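Long-range contact in homospermidine synthase (Legionella pneumophila subsp. pneumophila str. Philadelphia 1, PDB 2PH5), which binds NAD and probably makes the polyamine homospermidine: residues 161-172 with 418-427. Residues are numbered along the deposited sequence; the frame is centred on the assembly and turned at random.
Sequences GLVSHFIKEALL and PEEVDHQYII
His-423 and His-165 are the two bumps that lock 161-172 against 418-427. The His-423 ring is a knob filling a hole of His-165, Lys-168, Glu-169 and Leu-172: CB of Lys-168 lies over one face, 4.0 Å from the ring centroid, Glu-169 OE1 meets the edge in plane, and Leu-172 CD1 comes within 3.5 Å of NE2. Its chi1 of 65°, with CG between backbone N and carbonyl carbon, turns the ring along helix 161-172. His-165 lies in the bend between the 3-10 turn 418-420 and helix 423-427. Ile-426 CB makes a CH-pi contact over one ring face, 3.9 Å from the centroid, while NE2 makes a weak, bent hydrogen bond to Pro-418 O (3.3 Å, 123° at the hydrogen).

Lys-168, extended beyond CG, runs past His-423 so that NZ bonds Glu-419 O at 2.8 Å, from above the carbonyl plane, and more weakly Val-421 O. Ile-427 CD1 rests 3.6 Å from both Leu-162 CD1 and Phe-166 CE1, which touch each other.

The short helix axes approach to 9.3 Å at a crossing angle of -120°. The contact joins helix 158-176, which starts at the NAD-binding residues Ala-158 to Pro-160, to the turn and helix after strand 415-416, an edge of the parallel NAD-binding sheet. Strand 352-364 packs against Val-163, Phe-166, Ile-167 and Leu-171, helix 188-197 against Lys-168 and Leu-172, and helix 295-302 against Ser-164 and Pro-418.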
loop_
_atom_site.group_PDB
_atom_site.type_symbol
_atom_site.label_atom_id
_atom_site.label_comp_id
_atom_site.label_asym_id
_atom_site.label_seq_id
_atom_site.Cartn_x
_atom_site.Cartn_y
_atom_site.Cartn_z
ATOM N N GLY A 161 -14.279 -22.832 -4.856
ATOM C CA GLY A 161 -14.892 -23.795 -3.961
ATOM C C GLY A 161 -16.119 -23.284 -3.243
ATOM O O GLY A 161 -17.205 -23.204 -3.812
ATOM N N LEU A 162 -15.932 -22.949 -1.976
ATOM C CA LEU A 162 -16.994 -22.438 -1.140
ATOM C C LEU A 162 -17.736 -21.305 -1.838
ATOM O O LEU A 162 -18.953 -21.171 -1.704
ATOM C CB LEU A 162 -16.392 -21.932 0.164
ATOM C CG LEU A 162 -17.338 -21.414 1.235
ATOM C CD1 LEU A 162 -18.323 -22.505 1.646
ATOM C CD2 LEU A 162 -16.506 -20.966 2.423
ATOM N N VAL A 163 -16.990 -20.502 -2.590
ATOM C CA VAL A 163 -17.540 -19.353 -3.300
ATOM C C VAL A 163 -18.682 -19.724 -4.248
ATOM O O VAL A 163 -19.681 -19.011 -4.346
ATOM C CB VAL A 163 -16.397 -18.600 -4.043
ATOM C CG1 VAL A 163 -16.900 -17.967 -5.336
ATOM C CG2 VAL A 163 -15.852 -17.524 -3.130
ATOM N N SER A 164 -18.532 -20.853 -4.928
ATOM C CA SER A 164 -19.554 -21.338 -5.838
ATOM C C SER A 164 -20.821 -21.629 -5.024
ATOM O O SER A 164 -21.927 -21.257 -5.412
ATOM C CB SER A 164 -19.042 -22.597 -6.535
ATOM O OG SER A 164 -20.086 -23.324 -7.148
ATOM N N HIS A 165 -20.667 -22.269 -3.874
ATOM C CA HIS A 165 -21.835 -22.561 -3.057
ATOM C C HIS A 165 -22.479 -21.303 -2.500
ATOM O O HIS A 165 -23.681 -21.295 -2.232
ATOM C CB HIS A 165 -21.468 -23.511 -1.924
ATOM C CG HIS A 165 -20.882 -24.796 -2.403
ATOM N ND1 HIS A 165 -19.677 -25.281 -1.943
ATOM C CD2 HIS A 165 -21.310 -25.675 -3.337
ATOM C CE1 HIS A 165 -19.387 -26.402 -2.577
ATOM N NE2 HIS A 165 -20.360 -26.664 -3.428
ATOM N N PHE A 166 -21.697 -20.240 -2.319
ATOM C CA PHE A 166 -22.260 -18.994 -1.806
ATOM C C PHE A 166 -23.102 -18.323 -2.889
ATOM O O PHE A 166 -24.131 -17.714 -2.597
ATOM C CB PHE A 166 -21.163 -18.023 -1.331
ATOM C CG PHE A 166 -20.528 -18.387 -0.003
ATOM C CD1 PHE A 166 -21.231 -19.114 0.959
ATOM C CD2 PHE A 166 -19.236 -17.945 0.304
ATOM C CE1 PHE A 166 -20.659 -19.393 2.206
ATOM C CE2 PHE A 166 -18.650 -18.217 1.551
ATOM C CZ PHE A 166 -19.363 -18.940 2.503
ATOM N N ILE A 167 -22.675 -18.437 -4.140
ATOM C CA ILE A 167 -23.428 -17.819 -5.220
ATOM C C ILE A 167 -24.819 -18.441 -5.333
ATOM O O ILE A 167 -25.814 -17.727 -5.447
ATOM C CB ILE A 167 -22.664 -17.927 -6.560
ATOM C CG1 ILE A 167 -21.555 -16.867 -6.587
ATOM C CG2 ILE A 167 -23.626 -17.747 -7.739
ATOM C CD1 ILE A 167 -20.625 -16.948 -7.786
ATOM N N LYS A 168 -24.895 -19.766 -5.272
ATOM C CA LYS A 168 -26.183 -20.447 -5.360
ATOM C C LYS A 168 -27.070 -20.058 -4.181
ATOM O O LYS A 168 -28.267 -19.838 -4.342
ATOM C CB LYS A 168 -25.996 -21.965 -5.355
ATOM C CG LYS A 168 -25.363 -22.542 -6.601
ATOM C CD LYS A 168 -25.177 -24.031 -6.426
ATOM C CE LYS A 168 -24.699 -24.713 -7.698
ATOM N NZ LYS A 168 -24.716 -26.193 -7.514
ATOM N N GLU A 169 -26.485 -19.987 -2.991
ATOM C CA GLU A 169 -27.257 -19.632 -1.807
ATOM C C GLU A 169 -27.844 -18.236 -1.970
ATOM O O GLU A 169 -29.030 -18.019 -1.718
ATOM C CB GLU A 169 -26.378 -19.696 -0.551
ATOM C CG GLU A 169 -27.128 -19.446 0.759
ATOM C CD GLU A 169 -27.985 -20.621 1.210
ATOM O OE1 GLU A 169 -28.618 -21.268 0.351
ATOM O OE2 GLU A 169 -28.038 -20.890 2.431
ATOM N N ALA A 170 -27.013 -17.298 -2.415
ATOM C CA ALA A 170 -27.452 -15.920 -2.610
ATOM C C ALA A 170 -28.527 -15.840 -3.688
ATOM O O ALA A 170 -29.511 -15.110 -3.549
ATOM C CB ALA A 170 -26.260 -15.037 -2.986
ATOM N N LEU A 171 -28.329 -16.589 -4.765
ATOM C CA LEU A 171 -29.283 -16.610 -5.862
ATOM C C LEU A 171 -30.668 -16.988 -5.339
ATOM O O LEU A 171 -31.670 -16.388 -5.726
ATOM C CB LEU A 171 -28.816 -17.598 -6.936
ATOM C CG LEU A 171 -28.598 -17.050 -8.355
ATOM C CD1 LEU A 171 -28.016 -15.669 -8.297
ATOM C CD2 LEU A 171 -27.696 -17.987 -9.143
ATOM N N LEU A 172 -30.729 -17.965 -4.441
ATOM C CA LEU A 172 -32.016 -18.374 -3.895
ATOM C C LEU A 172 -32.558 -17.341 -2.908
ATOM O O LEU A 172 -33.749 -17.029 -2.937
ATOM C CB LEU A 172 -31.907 -19.745 -3.215
ATOM C CG LEU A 172 -31.477 -20.939 -4.070
ATOM C CD1 LEU A 172 -31.385 -22.171 -3.191
ATOM C CD2 LEU A 172 -32.453 -21.166 -5.220
ATOM N N PRO A 418 -16.924 -28.064 -7.927
ATOM C CA PRO A 418 -17.842 -27.574 -6.897
ATOM C C PRO A 418 -19.220 -27.136 -7.397
ATOM O O PRO A 418 -20.199 -27.242 -6.661
ATOM C CB PRO A 418 -17.044 -26.453 -6.226
ATOM C CG PRO A 418 -16.081 -26.014 -7.288
ATOM C CD PRO A 418 -15.660 -27.306 -7.912
ATOM N N GLU A 419 -19.307 -26.669 -8.643
ATOM C CA GLU A 419 -20.594 -26.245 -9.201
ATOM C C GLU A 419 -21.593 -27.394 -9.310
ATOM O O GLU A 419 -22.807 -27.176 -9.295
ATOM C CB GLU A 419 -20.418 -25.611 -10.584
ATOM C CG GLU A 419 -19.796 -24.224 -10.556
ATOM C CD GLU A 419 -18.282 -24.262 -10.548
ATOM O OE1 GLU A 419 -17.709 -25.198 -9.949
ATOM O OE2 GLU A 419 -17.671 -23.347 -11.137
ATOM N N GLU A 420 -21.077 -28.612 -9.422
ATOM C CA GLU A 420 -21.912 -29.796 -9.531
ATOM C C GLU A 420 -22.294 -30.387 -8.170
ATOM O O GLU A 420 -22.922 -31.450 -8.104
ATOM C CB GLU A 420 -21.192 -30.859 -10.351
ATOM C CG GLU A 420 -20.935 -30.473 -11.790
ATOM C CD GLU A 420 -19.870 -31.344 -12.428
ATOM O OE1 GLU A 420 -18.672 -31.099 -12.166
ATOM O OE2 GLU A 420 -20.227 -32.283 -13.175
ATOM N N VAL A 421 -21.923 -29.708 -7.089
ATOM C CA VAL A 421 -22.232 -30.186 -5.744
ATOM C C VAL A 421 -23.338 -29.355 -5.094
ATOM O O VAL A 421 -23.400 -28.133 -5.276
ATOM C CB VAL A 421 -20.964 -30.140 -4.850
ATOM C CG1 VAL A 421 -21.239 -30.765 -3.488
ATOM C CG2 VAL A 421 -19.824 -30.852 -5.554
ATOM N N ASP A 422 -24.206 -30.025 -4.339
ATOM C CA ASP A 422 -25.326 -29.371 -3.655
ATOM C C ASP A 422 -24.806 -28.387 -2.606
ATOM O O ASP A 422 -24.220 -28.786 -1.598
ATOM C CB ASP A 422 -26.214 -30.439 -3.000
ATOM C CG ASP A 422 -27.386 -29.847 -2.255
ATOM O OD1 ASP A 422 -28.038 -28.925 -2.799
ATOM O OD2 ASP A 422 -27.665 -30.309 -1.134
ATOM N N HIS A 423 -25.036 -27.099 -2.842
ATOM C CA HIS A 423 -24.544 -26.064 -1.939
ATOM C C HIS A 423 -24.977 -26.205 -0.468
ATOM O O HIS A 423 -24.165 -26.020 0.442
ATOM C CB HIS A 423 -24.933 -24.681 -2.479
ATOM C CG HIS A 423 -26.408 -24.449 -2.509
ATOM N ND1 HIS A 423 -27.255 -25.177 -3.316
ATOM C CD2 HIS A 423 -27.195 -23.628 -1.776
ATOM C CE1 HIS A 423 -28.502 -24.819 -3.070
ATOM N NE2 HIS A 423 -28.493 -23.882 -2.139
ATOM N N GLN A 424 -26.242 -26.554 -0.242
ATOM C CA GLN A 424 -26.773 -26.707 1.110
ATOM C C GLN A 424 -26.036 -27.791 1.904
ATOM O O GLN A 424 -25.786 -27.642 3.101
ATOM C CB GLN A 424 -28.275 -27.011 1.046
ATOM C CG GLN A 424 -28.955 -27.133 2.402
ATOM C CD GLN A 424 -30.421 -27.552 2.303
ATOM O OE1 GLN A 424 -30.989 -28.084 3.266
ATOM N NE2 GLN A 424 -31.040 -27.308 1.144
ATOM N N TYR A 425 -25.683 -28.879 1.232
ATOM C CA TYR A 425 -24.962 -29.967 1.876
ATOM C C TYR A 425 -23.626 -29.451 2.393
ATOM O O TYR A 425 -23.268 -29.655 3.559
ATOM C CB TYR A 425 -24.711 -31.078 0.868
ATOM C CG TYR A 425 -23.966 -32.282 1.393
ATOM C CD1 TYR A 425 -24.632 -33.493 1.593
ATOM C CD2 TYR A 425 -22.583 -32.238 1.611
ATOM C CE1 TYR A 425 -23.945 -34.636 1.981
ATOM C CE2 TYR A 425 -21.883 -33.376 2.002
ATOM C CZ TYR A 425 -22.572 -34.574 2.181
ATOM O OH TYR A 425 -21.887 -35.716 2.524
ATOM N N ILE A 426 -22.886 -28.783 1.515
ATOM C CA ILE A 426 -21.583 -28.248 1.873
ATOM C C ILE A 426 -21.703 -27.154 2.925
ATOM O O ILE A 426 -21.075 -27.244 3.975
ATOM C CB ILE A 426 -20.813 -27.726 0.596
ATOM C CG1 ILE A 426 -19.850 -28.799 0.091
ATOM C CG2 ILE A 426 -19.940 -26.514 0.929
ATOM C CD1 ILE A 426 -20.471 -30.106 -0.222
ATOM N N ILE A 427 -22.529 -26.144 2.661
ATOM C CA ILE A 427 -22.697 -25.038 3.603
ATOM C C ILE A 427 -23.107 -25.444 5.018
ATOM O O ILE A 427 -22.665 -24.826 5.987
ATOM C CB ILE A 427 -23.728 -24.019 3.097
ATOM C CG1 ILE A 427 -23.263 -23.421 1.771
ATOM C CG2 ILE A 427 -23.913 -22.920 4.130
ATOM C CD1 ILE A 427 -21.914 -22.753 1.846
#